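Plant cysteine oxidase 2 (Arabidopsis thaliana, PDB 7CXZ) uses iron and dioxygen to oxidise the N-terminal cysteine of proteins such as the ERF-VII transcription factors, preparing them for degradation by the N-end rule pathway. Local coordinates at residues A50-I55 and L181-P186. Numbering follows the deposited sequence.
Sequences AVLDEI and LDVIGP
L52, near the C-terminal end of helix 42-53, lays its forked end against L181 and V183 on strand 178-185, where a helix packs on the outer face of a sheet of the cupin fold of this cysteine dioxygenase family member. Its CG stands anti to the carbonyl carbon (chi1 -76°), which carries both methyls forward to the strand. The two branches divide the work: L52 CD2 meets CD2 of L181 at 3.7 Å, and L52 CD1 reaches V183 CG2 at a looser 4.2 Å. Both pairs meet at a slant, methyl to methyl. F115 of strand 113-120 and L23 of helix 18-30 also touch L52, so it is packed among sheet and helix at once.

On the strand, L181 and V183 point toward the helix while D182, between them, points away. Backbone hydrogen bonds of L181 with K117 and of V183 with F115 hold the strand in the sheet. V183 also touches C27 of helix 18-30, and its side chain lies about 11 Å from the iron held by H107, H109 and H170. No hydrogen bond joins the two segments; the buried join is wholly apolar.

Three residues on from L52, the amide N of I55 bonds to O of L52 at 3.0 Å, a tight turn that brings I55 back to the strand side. There it adds the last and longer of the two contacts to L181, which meets both residues through a single methyl: I55 CG2 comes to 4.2 Å from L181 CD2, the same methyl that meets L52.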
ATOM      1  N   ALA A  50      16.876   1.743  -4.549  1.00  9.70           N
ATOM      2  CA  ALA A  50      17.872   0.879  -5.184  1.00 11.28           C
ATOM      3  C   ALA A  50      18.080  -0.420  -4.401  1.00 10.79           C
ATOM      4  O   ALA A  50      18.233  -1.491  -5.002  1.00 11.76           O
ATOM      5  CB  ALA A  50      19.187   1.628  -5.308  1.00 11.33           C
ATOM      6  N   VAL A  51      18.068  -0.350  -3.067  1.00 11.07           N
ATOM      7  CA  VAL A  51      18.142  -1.577  -2.266  1.00  9.10           C
ATOM      8  C   VAL A  51      16.957  -2.485  -2.570  1.00 12.67           C
ATOM      9  O   VAL A  51      17.111  -3.683  -2.792  1.00 13.48           O
ATOM     10  CB  VAL A  51      18.216  -1.236  -0.772  1.00  9.88           C
ATOM     11  CG1 VAL A  51      18.040  -2.513   0.072  1.00 14.11           C
ATOM     12  CG2 VAL A  51      19.548  -0.566  -0.482  1.00 13.88           C
ATOM     13  N   LEU A  52      15.755  -1.925  -2.593  1.00 10.91           N
ATOM     14  CA  LEU A  52      14.570  -2.726  -2.891  1.00 10.43           C
ATOM     15  C   LEU A  52      14.601  -3.290  -4.303  1.00 11.14           C
ATOM     16  O   LEU A  52      14.141  -4.413  -4.543  1.00 10.38           O
ATOM     17  CB  LEU A  52      13.311  -1.869  -2.710  1.00  9.83           C
ATOM     18  CG  LEU A  52      12.912  -1.638  -1.238  1.00  9.25           C
ATOM     19  CD1 LEU A  52      11.941  -0.481  -1.162  1.00 11.32           C
ATOM     20  CD2 LEU A  52      12.294  -2.911  -0.719  1.00  8.24           C
ATOM     21  N   ASP A  53      15.117  -2.517  -5.265  1.00 10.91           N
ATOM     22  CA  ASP A  53      15.134  -2.989  -6.643  1.00 10.06           C
ATOM     23  C   ASP A  53      16.078  -4.167  -6.883  1.00 12.91           C
ATOM     24  O   ASP A  53      15.949  -4.816  -7.929  1.00 15.17           O
ATOM     25  CB  ASP A  53      15.467  -1.816  -7.567  1.00  8.56           C
ATOM     26  CG  ASP A  53      14.242  -0.966  -7.848  1.00 11.69           C
ATOM     27  OD1 ASP A  53      13.133  -1.494  -7.707  1.00 12.09           O
ATOM     28  OD2 ASP A  53      14.378   0.221  -8.189  1.00 11.76           O
ATOM     29  N   GLU A  54      16.975  -4.481  -5.944  1.00 11.40           N
ATOM     30  CA  GLU A  54      17.789  -5.690  -6.047  1.00 14.19           C
ATOM     31  C   GLU A  54      17.069  -6.934  -5.527  1.00 16.15           C
ATOM     32  O   GLU A  54      17.564  -8.048  -5.726  1.00 15.36           O
ATOM     33  CB  GLU A  54      19.092  -5.540  -5.256  1.00 16.12           C
ATOM     34  CG  GLU A  54      20.019  -4.428  -5.745  1.00 18.49           C
ATOM     35  CD  GLU A  54      20.519  -4.703  -7.135  1.00 30.74           C
ATOM     36  OE1 GLU A  54      20.163  -3.951  -8.086  1.00 37.15           O
ATOM     37  OE2 GLU A  54      21.250  -5.704  -7.285  1.00 32.13           O
ATOM     38  N   ILE A  55      15.930  -6.790  -4.849  1.00 12.83           N
ATOM     39  CA  ILE A  55      15.366  -7.904  -4.099  1.00 12.35           C
ATOM     40  C   ILE A  55      14.444  -8.731  -4.985  1.00 14.89           C
ATOM     41  O   ILE A  55      13.568  -8.188  -5.675  1.00 16.33           O
ATOM     42  CB  ILE A  55      14.629  -7.386  -2.861  1.00 12.32           C
ATOM     43  CG1 ILE A  55      15.663  -6.885  -1.859  1.00 14.16           C
ATOM     44  CG2 ILE A  55      13.773  -8.476  -2.248  1.00 15.19           C
ATOM     45  CD1 ILE A  55      15.071  -6.262  -0.614  1.00 12.78           C
ATOM     46  N   LEU A 181       6.030  -6.548  -1.457  1.00  8.86           N
ATOM     47  CA  LEU A 181       6.899  -6.090  -0.377  1.00  9.11           C
ATOM     48  C   LEU A 181       6.684  -4.590  -0.221  1.00  9.70           C
ATOM     49  O   LEU A 181       6.858  -3.838  -1.188  1.00 10.45           O
ATOM     50  CB  LEU A 181       8.354  -6.389  -0.709  1.00  9.50           C
ATOM     51  CG  LEU A 181       9.416  -5.887   0.264  1.00 11.71           C
ATOM     52  CD1 LEU A 181       9.201  -6.435   1.673  1.00 12.39           C
ATOM     53  CD2 LEU A 181      10.810  -6.278  -0.240  1.00 10.69           C
ATOM     54  N   ASP A 182       6.261  -4.163   0.968  1.00  8.41           N
ATOM     55  CA  ASP A 182       5.982  -2.757   1.253  1.00  8.48           C
ATOM     56  C   ASP A 182       6.894  -2.277   2.372  1.00  9.83           C
ATOM     57  O   ASP A 182       7.088  -2.981   3.373  1.00  9.30           O
ATOM     58  CB  ASP A 182       4.522  -2.533   1.696  1.00 10.58           C
ATOM     59  CG  ASP A 182       3.530  -2.521   0.530  1.00 13.63           C
ATOM     60  OD1 ASP A 182       3.872  -2.082  -0.593  1.00 12.07           O
ATOM     61  OD2 ASP A 182       2.378  -2.951   0.756  1.00 14.76           O
ATOM     62  N   VAL A 183       7.434  -1.075   2.201  1.00  8.90           N
ATOM     63  CA  VAL A 183       8.100  -0.322   3.265  1.00  8.63           C
ATOM     64  C   VAL A 183       7.281   0.942   3.475  1.00  7.78           C
ATOM     65  O   VAL A 183       7.125   1.748   2.546  1.00  7.77           O
ATOM     66  CB  VAL A 183       9.551   0.016   2.912  1.00  8.93           C
ATOM     67  CG1 VAL A 183      10.177   0.840   4.035  1.00  8.92           C
ATOM     68  CG2 VAL A 183      10.350  -1.270   2.636  1.00  9.96           C
ATOM     69  N   ILE A 184       6.769   1.112   4.687  1.00  7.42           N
ATOM     70  CA  ILE A 184       5.736   2.099   4.999  1.00  8.09           C
ATOM     71  C   ILE A 184       6.303   3.042   6.040  1.00  8.09           C
ATOM     72  O   ILE A 184       6.616   2.610   7.157  1.00  9.35           O
ATOM     73  CB  ILE A 184       4.476   1.402   5.538  1.00  9.05           C
ATOM     74  CG1 ILE A 184       3.984   0.339   4.542  1.00 11.58           C
ATOM     75  CG2 ILE A 184       3.401   2.391   5.858  1.00  9.82           C
ATOM     76  CD1 ILE A 184       3.391  -0.894   5.214  1.00 14.09           C
ATOM     77  N   GLY A 185       6.441   4.320   5.691  1.00  7.21           N
ATOM     78  CA  GLY A 185       7.006   5.268   6.624  1.00  8.80           C
ATOM     79  C   GLY A 185       6.214   6.550   6.790  1.00  8.42           C
ATOM     80  O   GLY A 185       6.100   7.354   5.864  1.00  9.39           O
ATOM     81  N   PRO A 186       5.671   6.787   7.985  1.00  9.13           N
ATOM     82  CA  PRO A 186       5.544   5.864   9.110  1.00  8.30           C
ATOM     83  C   PRO A 186       4.340   4.965   8.934  1.00  9.23           C
ATOM     84  O   PRO A 186       3.568   5.151   7.977  1.00 10.65           O
ATOM     85  CB  PRO A 186       5.339   6.813  10.302  1.00  9.83           C
ATOM     86  CG  PRO A 186       4.545   7.925   9.730  1.00 10.42           C
ATOM     87  CD  PRO A 186       5.048   8.088   8.281  1.00  8.96           C
TER